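Local structure of post-proline cleaving enzyme (Rickettsia typhi, 4HVT) at residues W112-I116 against W161-K166; M288-T293 against W304-W310; E408-I412 against I423-K428; L642-S646 against G657-E661. The protein is probably a serine-type oligopeptidase that cleaves peptides after proline, built from a beta-propeller and an alpha/beta-hydrolase domain. All coordinates share one frame; numbering follows the deposited sequence.

Contact 1. Residues W112-I116 against W161-K166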
loop_
_atom_site.group_PDB
_atom_site.type_symbol
_atom_site.label_atom_id
_atom_site.label_comp_id
_atom_site.label_asym_id
_atom_site.label_seq_id
_atom_site.Cartn_x
_atom_site.Cartn_y
_atom_site.Cartn_z
ATOM N N TRP A 112 4.616 8.777 -26.964
ATOM C CA TRP A 112 3.447 8.468 -26.117
ATOM C C TRP A 112 2.223 9.224 -26.660
ATOM O O TRP A 112 2.351 10.331 -27.170
ATOM C CB TRP A 112 3.695 8.829 -24.650
ATOM C CG TRP A 112 4.727 8.011 -23.933
ATOM C CD1 TRP A 112 6.059 8.354 -23.748
ATOM C CD2 TRP A 112 4.567 6.736 -23.339
ATOM N NE1 TRP A 112 6.693 7.394 -23.045
ATOM C CE2 TRP A 112 5.812 6.376 -22.785
ATOM C CE3 TRP A 112 3.479 5.855 -23.194
ATOM C CZ2 TRP A 112 6.008 5.191 -22.098
ATOM C CZ3 TRP A 112 3.687 4.649 -22.517
ATOM C CH2 TRP A 112 4.966 4.324 -22.005
ATOM N N GLU A 113 1.080 8.568 -26.657
ATOM C CA GLU A 113 -0.211 9.176 -26.970
ATOM C C GLU A 113 -0.845 9.536 -25.606
ATOM O O GLU A 113 -1.110 8.628 -24.798
ATOM C CB GLU A 113 -1.063 8.167 -27.722
ATOM C CG GLU A 113 -2.481 8.645 -27.903
ATOM C CD GLU A 113 -3.304 7.783 -28.833
ATOM O OE1 GLU A 113 -3.105 6.532 -28.883
ATOM O OE2 GLU A 113 -4.164 8.414 -29.509
ATOM N N VAL A 114 -1.108 10.818 -25.359
ATOM C CA VAL A 114 -1.716 11.222 -24.070
ATOM C C VAL A 114 -3.210 10.935 -24.178
ATOM O O VAL A 114 -3.859 11.272 -25.189
ATOM C CB VAL A 114 -1.503 12.717 -23.745
ATOM C CG1 VAL A 114 -2.308 13.131 -22.506
ATOM C CG2 VAL A 114 -0.033 13.037 -23.508
ATOM N N LEU A 115 -3.747 10.285 -23.162
ATOM C CA LEU A 115 -5.171 9.927 -23.153
ATOM C C LEU A 115 -5.968 10.853 -22.239
ATOM O O LEU A 115 -6.992 11.361 -22.644
ATOM C CB LEU A 115 -5.329 8.487 -22.706
ATOM C CG LEU A 115 -4.610 7.437 -23.533
ATOM C CD1 LEU A 115 -4.713 6.060 -22.922
ATOM C CD2 LEU A 115 -5.108 7.482 -24.990
ATOM N N ILE A 116 -5.490 11.039 -21.010
ATOM C CA ILE A 116 -6.074 11.966 -20.072
ATOM C C ILE A 116 -4.986 12.738 -19.360
ATOM O O ILE A 116 -4.086 12.139 -18.771
ATOM C CB ILE A 116 -6.989 11.326 -18.993
ATOM C CG1 ILE A 116 -8.126 10.533 -19.651
ATOM C CG2 ILE A 116 -7.564 12.445 -18.159
ATOM C CD1 ILE A 116 -8.928 9.648 -18.720
ATOM N N TRP A 161 -15.328 6.879 -19.873
ATOM C CA TRP A 161 -14.444 7.519 -20.821
ATOM C C TRP A 161 -14.300 6.624 -22.049
ATOM O O TRP A 161 -14.350 5.413 -21.939
ATOM C CB TRP A 161 -13.088 7.777 -20.139
ATOM C CG TRP A 161 -12.058 8.471 -21.003
ATOM C CD1 TRP A 161 -11.803 9.811 -21.046
ATOM C CD2 TRP A 161 -11.055 7.846 -21.804
ATOM N NE1 TRP A 161 -10.748 10.063 -21.896
ATOM C CE2 TRP A 161 -10.256 8.876 -22.353
ATOM C CE3 TRP A 161 -10.767 6.530 -22.119
ATOM C CZ2 TRP A 161 -9.178 8.621 -23.221
ATOM C CZ3 TRP A 161 -9.705 6.257 -23.010
ATOM C CH2 TRP A 161 -8.916 7.308 -23.518
ATOM N N ASP A 162 -14.197 7.232 -23.224
ATOM C CA ASP A 162 -14.154 6.477 -24.470
ATOM C C ASP A 162 -12.834 6.680 -25.279
ATOM O O ASP A 162 -12.458 7.795 -25.616
ATOM C CB ASP A 162 -15.326 6.814 -25.340
ATOM C CG ASP A 162 -15.438 5.875 -26.542
ATOM O OD1 ASP A 162 -14.749 6.153 -27.543
ATOM O OD2 ASP A 162 -16.206 4.859 -26.498
ATOM N N LEU A 163 -12.193 5.579 -25.596
ATOM C CA LEU A 163 -10.851 5.580 -26.265
ATOM C C LEU A 163 -10.883 6.083 -27.707
ATOM O O LEU A 163 -9.925 6.758 -28.145
ATOM C CB LEU A 163 -10.242 4.175 -26.213
ATOM C CG LEU A 163 -8.868 3.933 -26.850
ATOM C CD1 LEU A 163 -7.853 4.818 -26.158
ATOM C CD2 LEU A 163 -8.514 2.465 -26.714
ATOM N N GLU A 164 -11.963 5.775 -28.429
ATOM C CA GLU A 164 -12.105 6.262 -29.814
ATOM C C GLU A 164 -12.244 7.778 -29.821
ATOM O O GLU A 164 -11.579 8.463 -30.599
ATOM C CB GLU A 164 -13.278 5.582 -30.509
ATOM C CG GLU A 164 -13.471 5.941 -31.974
ATOM C CD GLU A 164 -14.642 5.178 -32.569
ATOM O OE1 GLU A 164 -14.544 3.936 -32.743
ATOM O OE2 GLU A 164 -15.679 5.825 -32.838
ATOM N N LYS A 165 -13.089 8.303 -28.928
ATOM C CA LYS A 165 -13.273 9.744 -28.764
ATOM C C LYS A 165 -12.134 10.456 -28.000
ATOM O O LYS A 165 -12.006 11.684 -28.093
ATOM C CB LYS A 165 -14.604 9.991 -28.031
ATOM N N LYS A 166 -11.334 9.691 -27.239
ATOM C CA LYS A 166 -10.336 10.242 -26.281
ATOM C C LYS A 166 -10.951 11.315 -25.387
ATOM O O LYS A 166 -10.391 12.393 -25.159
ATOM C CB LYS A 166 -9.084 10.746 -27.007
ATOM C CG LYS A 166 -8.124 9.610 -27.328
ATOM C CD LYS A 166 -7.181 9.966 -28.467
ATOM C CE LYS A 166 -6.117 10.957 -28.060
ATOM N NZ LYS A 166 -5.063 11.027 -29.141
HETATM O O HOH W 1 -9.411 12.693 -22.398
#
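Ile116 lays its CD1 methyl over one face of the Trp161 indole, 3.7 Å from the centroid of the five-membered ring and 13° off its normal, a CH-pi contact. Its CG1 closes in beside NE1 of the same ring. The six-membered end of the indole is taken by Leu115, whose CB stands 3.9 Å from Trp161 CH2, the two side chains crossing at about a right angle. CD2 of Leu115 goes on to touch CD1 of Leu163. One water joins the backbones to the ring: lying in the indole plane at its edge, it accepts from Trp161 NE1 (3.0 Å) and donates to the carbonyl oxygens of Leu115 and Lys166. At the exposed side Lys166 NZ meets Glu113 OE2 at 2.8 Å in a salt bridge that uses the anti lone pair; the carboxylate reaches it on an extended chain, CG anti to the backbone N (chi1 172°). The other oxygen, OE1, forms a salt bridge with Arg99. Leu115 and Ile116 form a classic beta bulge opposite Trp97 of strand 96-101. Trp97 also meets the Trp161 ring edge-to-face, and strand 113-117, outermost in its sheet, thus packs beside strand 96-101 against strand 155-162 of the next.

Contact 2. Residues M288-T293 against W304-W310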
loop_
_atom_site.group_PDB
_atom_site.type_symbol
_atom_site.label_atom_id
_atom_site.label_comp_id
_atom_site.label_asym_id
_atom_site.label_seq_id
_atom_site.Cartn_x
_atom_site.Cartn_y
_atom_site.Cartn_z
ATOM N N MET A 288 -15.845 -21.398 2.267
ATOM C CA MET A 288 -14.395 -21.482 2.438
ATOM C C MET A 288 -14.068 -20.982 3.837
ATOM O O MET A 288 -14.923 -20.342 4.509
ATOM C CB MET A 288 -13.628 -20.608 1.400
ATOM C CG MET A 288 -13.745 -21.071 -0.063
ATOM S SD MET A 288 -12.887 -22.636 -0.366
ATOM C CE MET A 288 -11.212 -21.967 -0.391
ATOM N N PRO A 289 -12.880 -21.314 4.338
ATOM C CA PRO A 289 -12.507 -20.748 5.645
ATOM C C PRO A 289 -12.706 -19.229 5.679
ATOM O O PRO A 289 -12.384 -18.537 4.732
ATOM C CB PRO A 289 -11.025 -21.172 5.797
ATOM C CG PRO A 289 -10.895 -22.411 4.980
ATOM C CD PRO A 289 -11.781 -22.113 3.761
ATOM N N SER A 290 -13.224 -18.694 6.788
ATOM C CA SER A 290 -13.601 -17.304 6.833
ATOM C C SER A 290 -12.448 -16.317 6.672
ATOM O O SER A 290 -12.678 -15.204 6.229
ATOM C CB SER A 290 -14.340 -16.996 8.139
ATOM O OG SER A 290 -13.521 -17.201 9.272
ATOM N N ASP A 291 -11.208 -16.756 6.947
ATOM C CA ASP A 291 -10.022 -15.904 6.788
ATOM C C ASP A 291 -9.184 -16.301 5.589
ATOM O O ASP A 291 -8.088 -15.775 5.414
ATOM C CB ASP A 291 -9.172 -15.812 8.059
ATOM C CG ASP A 291 -8.772 -17.180 8.630
ATOM O OD1 ASP A 291 -9.165 -18.263 8.131
ATOM O OD2 ASP A 291 -7.977 -17.151 9.608
ATOM N N ALA A 292 -9.690 -17.207 4.742
ATOM C CA ALA A 292 -9.048 -17.466 3.440
ATOM C C ALA A 292 -9.387 -16.328 2.473
ATOM O O ALA A 292 -10.461 -15.732 2.586
ATOM C CB ALA A 292 -9.484 -18.809 2.911
ATOM N N THR A 293 -8.458 -15.993 1.562
ATOM C CA THR A 293 -8.622 -14.890 0.625
ATOM C C THR A 293 -8.409 -15.304 -0.820
ATOM O O THR A 293 -7.551 -16.124 -1.130
ATOM C CB THR A 293 -7.670 -13.722 0.965
ATOM O OG1 THR A 293 -6.347 -14.213 1.103
ATOM C CG2 THR A 293 -8.140 -13.054 2.268
ATOM N N TRP A 304 -6.813 -19.635 -3.633
ATOM C CA TRP A 304 -7.137 -19.116 -2.335
ATOM C C TRP A 304 -5.952 -19.328 -1.398
ATOM O O TRP A 304 -5.338 -20.409 -1.341
ATOM C CB TRP A 304 -8.379 -19.787 -1.764
ATOM C CG TRP A 304 -9.642 -19.370 -2.437
ATOM C CD1 TRP A 304 -10.030 -19.695 -3.702
ATOM C CD2 TRP A 304 -10.690 -18.515 -1.910
ATOM N NE1 TRP A 304 -11.236 -19.069 -4.019
ATOM C CE2 TRP A 304 -11.665 -18.359 -2.921
ATOM C CE3 TRP A 304 -10.883 -17.847 -0.668
ATOM C CZ2 TRP A 304 -12.832 -17.601 -2.731
ATOM C CZ3 TRP A 304 -12.028 -17.101 -0.496
ATOM C CH2 TRP A 304 -13.010 -17.007 -1.511
ATOM N N LEU A 305 -5.620 -18.258 -0.691
ATOM C CA LEU A 305 -4.590 -18.263 0.340
ATOM C C LEU A 305 -5.216 -18.533 1.698
ATOM O O LEU A 305 -6.239 -17.946 2.013
ATOM C CB LEU A 305 -3.889 -16.901 0.398
ATOM C CG LEU A 305 -2.821 -16.650 1.467
ATOM C CD1 LEU A 305 -1.663 -17.603 1.226
ATOM C CD2 LEU A 305 -2.396 -15.200 1.470
ATOM N N LEU A 306 -4.535 -19.359 2.492
ATOM C CA LEU A 306 -4.953 -19.656 3.860
ATOM C C LEU A 306 -4.213 -18.780 4.859
ATOM O O LEU A 306 -3.009 -18.685 4.822
ATOM C CB LEU A 306 -4.773 -21.136 4.187
ATOM C CG LEU A 306 -5.369 -22.151 3.208
ATOM C CD1 LEU A 306 -5.247 -23.559 3.771
ATOM C CD2 LEU A 306 -6.815 -21.802 2.851
ATOM N N ARG A 307 -4.973 -18.212 5.791
ATOM C CA ARG A 307 -4.379 -17.487 6.919
ATOM C C ARG A 307 -4.271 -18.422 8.155
ATOM O O ARG A 307 -3.470 -18.170 9.075
ATOM C CB ARG A 307 -5.239 -16.243 7.238
ATOM C CG ARG A 307 -4.868 -15.590 8.552
ATOM C CD ARG A 307 -5.403 -14.169 8.635
ATOM N NE ARG A 307 -5.353 -13.654 10.007
ATOM C CZ ARG A 307 -4.312 -13.054 10.575
ATOM N NH1 ARG A 307 -3.177 -12.921 9.909
ATOM N NH2 ARG A 307 -4.371 -12.667 11.877
ATOM N N SER A 308 -5.155 -19.426 8.235
ATOM C CA SER A 308 -5.146 -20.409 9.300
ATOM C C SER A 308 -5.078 -21.816 8.743
ATOM O O SER A 308 -5.422 -22.042 7.562
ATOM C CB SER A 308 -6.402 -20.250 10.175
ATOM O OG SER A 308 -6.440 -18.968 10.753
ATOM N N ASP A 309 -4.671 -22.761 9.605
ATOM C CA ASP A 309 -4.709 -24.182 9.205
ATOM C C ASP A 309 -6.147 -24.565 8.862
ATOM O O ASP A 309 -7.087 -24.070 9.482
ATOM C CB ASP A 309 -4.283 -25.115 10.335
ATOM C CG ASP A 309 -2.841 -24.963 10.751
ATOM O OD1 ASP A 309 -2.010 -24.343 10.044
ATOM O OD2 ASP A 309 -2.555 -25.488 11.880
ATOM N N TRP A 310 -6.299 -25.409 7.849
ATOM C CA TRP A 310 -7.604 -25.908 7.429
ATOM C C TRP A 310 -7.626 -27.449 7.520
ATOM O O TRP A 310 -6.925 -28.085 6.750
ATOM C CB TRP A 310 -7.837 -25.483 5.994
ATOM C CG TRP A 310 -9.176 -25.780 5.429
ATOM C CD1 TRP A 310 -10.281 -26.313 6.081
ATOM C CD2 TRP A 310 -9.589 -25.551 4.086
ATOM N NE1 TRP A 310 -11.338 -26.421 5.192
ATOM C CE2 TRP A 310 -10.940 -25.947 3.969
ATOM C CE3 TRP A 310 -8.954 -25.061 2.967
ATOM C CZ2 TRP A 310 -11.650 -25.828 2.753
ATOM C CZ3 TRP A 310 -9.631 -24.939 1.781
ATOM C CH2 TRP A 310 -10.975 -25.278 1.676
HETATM O O HOH W 2 -7.560 -19.353 6.140
HETATM O O HOH W 3 -5.897 -15.197 3.640
HETATM O O HOH W 4 -7.482 -15.043 11.293
#
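This is the start of a beta hairpin in the propeller domain, extended by a loop-to-loop contact: Thr293 and Leu305 form an antiparallel hydrogen-bonded pair, and beyond it the chains on both sides leave the sheet but stay together. Thr293 N donates to Leu305 O at 3.0 Å and Leu305 N returns the bond to Thr293 O, while OG1 of Thr293, also bonded to Gln295, lies alongside Leu305 CB. Past the pair, Pro289, which opens a type I turn ending at Ala292, and Met288 just before it face two indoles. CG of Pro289 sits over the centre of the Trp310 ring system, 3.6 Å from the five-membered centroid. Met288 is bent at chi2 and chi3 (-69° and -76°), which curls its CE over one face of Trp304, 3.7 Å from CG of that ring; its SD comes obliquely to Trp310, 3.8 Å from CH2. The polar side is organised by Asp291. Its OD2 accepts from Ser308 OG at 2.6 Å through the syn lone pair, and separate waters tie OD1 to Arg307 N and OD2 to Arg307 NE. Arg307 hydrogen-bonds through NH1 to His527 of helix 524-528 and makes a cation-pi contact with Tyr267. Trp304 packs against Val323 and Leu325 of strand 322-326, while Trp310 pairs through its backbone with Ile317 of strand 315-317.

Contact 3. Residues E408-I412 against I423-K428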
loop_
_atom_site.group_PDB
_atom_site.type_symbol
_atom_site.label_atom_id
_atom_site.label_comp_id
_atom_site.label_asym_id
_atom_site.label_seq_id
_atom_site.Cartn_x
_atom_site.Cartn_y
_atom_site.Cartn_z
ATOM N N GLU A 408 -1.422 -12.801 -23.929
ATOM C CA GLU A 408 -0.276 -13.718 -23.909
ATOM C C GLU A 408 1.006 -13.093 -23.311
ATOM O O GLU A 408 1.744 -13.795 -22.684
ATOM C CB GLU A 408 0.055 -14.190 -25.335
ATOM C CG GLU A 408 -1.057 -15.111 -25.827
ATOM C CD GLU A 408 -0.955 -15.513 -27.268
ATOM O OE1 GLU A 408 -0.412 -14.728 -28.074
ATOM O OE2 GLU A 408 -1.452 -16.624 -27.586
ATOM N N GLU A 409 1.228 -11.806 -23.550
ATOM C CA GLU A 409 2.418 -11.095 -23.103
ATOM C C GLU A 409 2.164 -10.320 -21.813
ATOM O O GLU A 409 1.051 -9.949 -21.481
ATOM C CB GLU A 409 2.927 -10.143 -24.179
ATOM C CG GLU A 409 3.373 -10.885 -25.428
ATOM C CD GLU A 409 4.005 -9.966 -26.499
ATOM O OE1 GLU A 409 3.707 -8.753 -26.587
ATOM O OE2 GLU A 409 4.795 -10.492 -27.294
ATOM N N ALA A 410 3.241 -10.044 -21.100
ATOM C CA ALA A 410 3.183 -9.428 -19.773
ATOM C C ALA A 410 4.489 -8.642 -19.558
ATOM O O ALA A 410 5.474 -8.907 -20.238
ATOM C CB ALA A 410 3.043 -10.496 -18.691
ATOM N N LEU A 411 4.464 -7.706 -18.636
ATOM C CA LEU A 411 5.660 -6.955 -18.231
ATOM C C LEU A 411 6.079 -7.322 -16.839
ATOM O O LEU A 411 5.260 -7.278 -15.891
ATOM C CB LEU A 411 5.480 -5.458 -18.354
ATOM C CG LEU A 411 5.258 -4.968 -19.799
ATOM C CD1 LEU A 411 4.786 -3.537 -19.821
ATOM C CD2 LEU A 411 6.527 -5.141 -20.646
ATOM N N ILE A 412 7.347 -7.678 -16.708
ATOM C CA ILE A 412 7.927 -8.181 -15.456
ATOM C C ILE A 412 8.948 -7.141 -15.004
ATOM O O ILE A 412 9.681 -6.626 -15.851
ATOM C CB ILE A 412 8.607 -9.566 -15.683
ATOM C CG1 ILE A 412 7.591 -10.763 -15.583
ATOM C CG2 ILE A 412 9.660 -9.846 -14.642
ATOM C CD1 ILE A 412 6.463 -10.638 -16.486
ATOM N N ILE A 423 12.950 -3.874 -16.749
ATOM C CA ILE A 423 11.600 -4.330 -17.219
ATOM C C ILE A 423 11.826 -5.334 -18.328
ATOM O O ILE A 423 12.625 -5.096 -19.271
ATOM C CB ILE A 423 10.742 -3.196 -17.782
ATOM C CG1 ILE A 423 10.703 -2.002 -16.805
ATOM C CG2 ILE A 423 9.311 -3.698 -18.105
ATOM C CD1 ILE A 423 9.843 -0.842 -17.279
ATOM N N TYR A 424 11.163 -6.488 -18.200
ATOM C CA TYR A 424 11.230 -7.549 -19.147
ATOM C C TYR A 424 9.878 -7.827 -19.771
ATOM O O TYR A 424 8.868 -7.686 -19.087
ATOM C CB TYR A 424 11.728 -8.827 -18.500
ATOM C CG TYR A 424 12.986 -8.753 -17.723
ATOM C CD1 TYR A 424 13.010 -8.237 -16.433
ATOM C CD2 TYR A 424 14.191 -9.246 -18.252
ATOM C CE1 TYR A 424 14.188 -8.219 -15.708
ATOM C CE2 TYR A 424 15.330 -9.211 -17.534
ATOM C CZ TYR A 424 15.347 -8.670 -16.280
ATOM O OH TYR A 424 16.547 -8.638 -15.543
ATOM N N LEU A 425 9.870 -8.174 -21.064
ATOM C CA LEU A 425 8.696 -8.603 -21.745
ATOM C C LEU A 425 8.642 -10.114 -21.665
ATOM O O LEU A 425 9.571 -10.817 -22.060
ATOM C CB LEU A 425 8.722 -8.196 -23.194
ATOM C CG LEU A 425 7.531 -8.569 -24.083
ATOM C CD1 LEU A 425 6.263 -7.823 -23.634
ATOM C CD2 LEU A 425 7.870 -8.238 -25.531
ATOM N N TRP A 426 7.531 -10.632 -21.170
ATOM C CA TRP A 426 7.264 -12.059 -21.280
ATOM C C TRP A 426 6.630 -12.301 -22.627
ATOM O O TRP A 426 5.540 -11.836 -22.896
ATOM C CB TRP A 426 6.315 -12.491 -20.145
ATOM C CG TRP A 426 5.898 -13.949 -20.154
ATOM C CD1 TRP A 426 4.677 -14.435 -20.597
ATOM C CD2 TRP A 426 6.626 -15.086 -19.667
ATOM N NE1 TRP A 426 4.617 -15.805 -20.404
ATOM C CE2 TRP A 426 5.795 -16.236 -19.866
ATOM C CE3 TRP A 426 7.903 -15.265 -19.120
ATOM C CZ2 TRP A 426 6.181 -17.522 -19.460
ATOM C CZ3 TRP A 426 8.296 -16.531 -18.739
ATOM C CH2 TRP A 426 7.427 -17.661 -18.914
ATOM N N VAL A 427 7.317 -13.070 -23.452
ATOM C CA VAL A 427 6.910 -13.300 -24.830
ATOM C C VAL A 427 6.161 -14.609 -24.948
ATOM O O VAL A 427 6.107 -15.437 -24.019
ATOM C CB VAL A 427 8.088 -13.208 -25.823
ATOM C CG1 VAL A 427 8.641 -11.793 -25.775
ATOM C CG2 VAL A 427 9.149 -14.210 -25.489
ATOM N N LYS A 428 5.546 -14.777 -26.095
ATOM C CA LYS A 428 4.585 -15.870 -26.272
ATOM C C LYS A 428 5.234 -17.237 -26.288
ATOM O O LYS A 428 4.538 -18.226 -26.060
ATOM C CB LYS A 428 3.758 -15.718 -27.547
ATOM C CG LYS A 428 3.543 -14.287 -28.015
ATOM C CD LYS A 428 3.000 -14.270 -29.439
ATOM C CE LYS A 428 4.015 -14.749 -30.460
ATOM N NZ LYS A 428 3.345 -15.171 -31.716
HETATM O O HOH W 5 2.101 -16.565 -21.401
#
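Strands 410-412 and 423-426 run antiparallel with their axes 4.6 Å apart and their directions 148° apart, in a hairpin whose hydrogen-bonded pairs are Ala410 with Trp426 and Ile412 with Tyr424. The bonds at Ile412 are nearly straight, Ile412 N to Tyr424 O and Tyr424 N to Ile412 O both at 2.8 Å. Toward Trp426 the pairing weakens: Trp426 N still holds Ala410 O at 2.8 Å, whereas Ala410 N to Trp426 O is weak at 3.4 Å. On one face of the sheet Ile412 spreads its branches between two aromatic residues, CG2 to Tyr424 CD1 and CD1 to Trp426 CB, with CB of Ala410 beside the same Trp426 carbon. The other face carries Leu411, whose CD2 touches both Ile423 CG2 and Leu425 CD1, each at 4.0 Å. At the strand end, the Trp426 indole has its CG anti to the backbone N (chi1 178°), which brings its CD1 edge to Glu408 O; a water in the ring plane accepts from NE1 (2.8 Å) and donates to that carbonyl. Glu408 OE1 lies against CD and CG of Lys428, whose NZ is too far for a salt bridge; OE2 forms one with Lys359. The propeller hairpin is therefore held by backbone bonds and apolar groups, with the water serving the indole N-H and charge pairing between its flanking loops probably contributing little.

Contact 4. Residues L642-S646 against G657-E661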
loop_
_atom_site.group_PDB
_atom_site.type_symbol
_atom_site.label_atom_id
_atom_site.label_comp_id
_atom_site.label_asym_id
_atom_site.label_seq_id
_atom_site.Cartn_x
_atom_site.Cartn_y
_atom_site.Cartn_z
ATOM N N LEU A 642 10.161 14.674 13.652
ATOM C CA LEU A 642 9.347 15.305 12.619
ATOM C C LEU A 642 8.015 14.568 12.560
ATOM O O LEU A 642 7.990 13.371 12.427
ATOM C CB LEU A 642 10.040 15.172 11.236
ATOM C CG LEU A 642 9.217 15.638 10.021
ATOM C CD1 LEU A 642 8.832 17.106 10.119
ATOM C CD2 LEU A 642 10.004 15.496 8.702
ATOM N N ILE A 643 6.912 15.292 12.765
ATOM C CA ILE A 643 5.566 14.673 12.811
ATOM C C ILE A 643 4.806 15.183 11.615
ATOM O O ILE A 643 4.785 16.381 11.336
ATOM C CB ILE A 643 4.834 15.100 14.070
ATOM C CG1 ILE A 643 5.580 14.687 15.367
ATOM C CG2 ILE A 643 3.474 14.501 14.047
ATOM C CD1 ILE A 643 5.101 15.385 16.644
ATOM N N THR A 644 4.202 14.292 10.850
ATOM C CA THR A 644 3.428 14.755 9.676
ATOM C C THR A 644 1.999 14.224 9.676
ATOM O O THR A 644 1.753 13.089 10.085
ATOM C CB THR A 644 4.120 14.369 8.350
ATOM O OG1 THR A 644 3.991 12.937 8.094
ATOM C CG2 THR A 644 5.592 14.759 8.389
ATOM N N ASP A 645 1.068 15.034 9.191
ATOM C CA ASP A 645 -0.291 14.552 9.019
ATOM C C ASP A 645 -1.033 15.334 7.918
ATOM O O ASP A 645 -0.438 16.232 7.294
ATOM C CB ASP A 645 -0.987 14.550 10.386
ATOM C CG ASP A 645 -1.328 15.930 10.902
ATOM O OD1 ASP A 645 -1.806 16.775 10.131
ATOM O OD2 ASP A 645 -1.192 16.132 12.114
ATOM N N SER A 646 -2.304 15.014 7.637
ATOM C CA SER A 646 -3.035 15.733 6.571
ATOM C C SER A 646 -4.492 15.942 6.955
ATOM O O SER A 646 -5.120 15.052 7.520
ATOM C CB SER A 646 -2.923 15.032 5.209
ATOM O OG SER A 646 -3.756 15.661 4.200
ATOM N N GLY A 657 -1.437 12.960 14.725
ATOM C CA GLY A 657 -0.207 13.776 14.562
ATOM C C GLY A 657 -0.345 15.081 15.362
ATOM O O GLY A 657 0.593 15.517 16.053
ATOM N N ARG A 658 -1.534 15.676 15.283
ATOM C CA ARG A 658 -1.799 16.933 15.945
ATOM C C ARG A 658 -1.630 16.794 17.447
ATOM O O ARG A 658 -0.919 17.597 18.066
ATOM C CB ARG A 658 -3.209 17.391 15.669
ATOM C CG ARG A 658 -3.389 18.041 14.342
ATOM C CD ARG A 658 -4.856 18.077 13.987
ATOM N NE ARG A 658 -5.132 18.778 12.751
ATOM C CZ ARG A 658 -6.362 19.044 12.307
ATOM N NH1 ARG A 658 -7.446 18.722 13.021
ATOM N NH2 ARG A 658 -6.503 19.680 11.152
ATOM N N ILE A 659 -2.281 15.803 18.062
ATOM C CA ILE A 659 -2.126 15.612 19.543
ATOM C C ILE A 659 -0.703 15.310 20.055
ATOM O O ILE A 659 -0.260 15.810 21.152
ATOM C CB ILE A 659 -3.190 14.610 20.112
ATOM C CG1 ILE A 659 -3.245 14.684 21.632
ATOM C CG2 ILE A 659 -2.977 13.124 19.726
ATOM C CD1 ILE A 659 -3.736 16.005 22.145
ATOM N N PHE A 660 0.045 14.516 19.257
ATOM C CA PHE A 660 1.401 14.218 19.606
ATOM C C PHE A 660 2.218 15.535 19.605
ATOM O O PHE A 660 2.965 15.748 20.485
ATOM C CB PHE A 660 1.956 13.244 18.629
ATOM C CG PHE A 660 3.228 12.579 19.047
ATOM C CD1 PHE A 660 3.398 12.088 20.326
ATOM C CD2 PHE A 660 4.191 12.295 18.076
ATOM C CE1 PHE A 660 4.550 11.455 20.686
ATOM C CE2 PHE A 660 5.330 11.639 18.424
ATOM C CZ PHE A 660 5.495 11.194 19.743
ATOM N N GLU A 661 2.080 16.331 18.535
ATOM C CA GLU A 661 2.738 17.665 18.462
ATOM C C GLU A 661 2.304 18.540 19.650
ATOM O O GLU A 661 3.112 19.205 20.294
ATOM C CB GLU A 661 2.359 18.358 17.168
ATOM C CG GLU A 661 2.735 19.820 16.983
ATOM C CD GLU A 661 4.240 20.090 17.044
ATOM O OE1 GLU A 661 5.095 19.174 17.223
ATOM O OE2 GLU A 661 4.592 21.295 16.976
#
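Ile643 packs against Phe660 in a beta-alpha-beta unit of the alpha/beta-hydrolase domain, where strand 640-646, helix 655-664 and strand 672-677 follow one another. Strand 642-646 and helix 657-661 run at 147° with axes 8.2 Å apart, and the tight part lies under Ile643 and Asp645. With CG1 anti to its carbonyl carbon (chi1 -60°), the isoleucine sends CD1 obliquely to the Phe660 ring, 3.5 Å from CD2, and across to the backbone N of Glu661. Its other branch, CG2, rests 3.7 Å from Gly657 O. That oxygen also accepts the helix bond from Glu661 N, so the methyl covers a carbonyl already in use. Gly657 brings the helix backbone close to the strand: its CA is 5.6 Å from CA of Asp645, and its carbonyl C lies 3.5 Å from Asp645 OD2.

The looser part, buried like the rest rather than open to solvent, is made by the side chains of Arg658 and Glu661, which touch the strand lightly and are drawn to other partners. Arg658 points its CB away from the strand; its guanidinium forms a salt bridge with Glu676 of strand 672-677 and hydrogen bonds with the backbone oxygens of Leu27, Glu29 and Ala30. Glu661 touches Ile643 CD1 with OE1, yet OE2 forms a salt bridge with Arg42 and OE1 a hydrogen bond with Thr672. These partners fasten the helix to the N-terminal region and the neighbouring strand. Asp645 OD2 stands 3.2 Å from Arg658 N, but the angle there is too poor for a hydrogen bond.

Contacts 1, 2 and 3 belong to the propeller domain, contact 4 to the hydrolase domain, and none touches another; contacts 1 and 3 approach to about 8 Å between nearest atoms. Contact 4 is buried throughout, whereas the other three are partly buried and each combines an apolar centre with polar groups at the periphery. Contacts 2 and 3 both join strands of a hairpin through antiparallel backbone pairs, contact 2 continuing into loops. Contact 1 instead bridges two separate sheets, using side chains, a water and a salt bridge. Contact 4 sets a helix against a strand almost entirely by van der Waals packing. Tryptophan is central to the three propeller contacts and absent from the fourth.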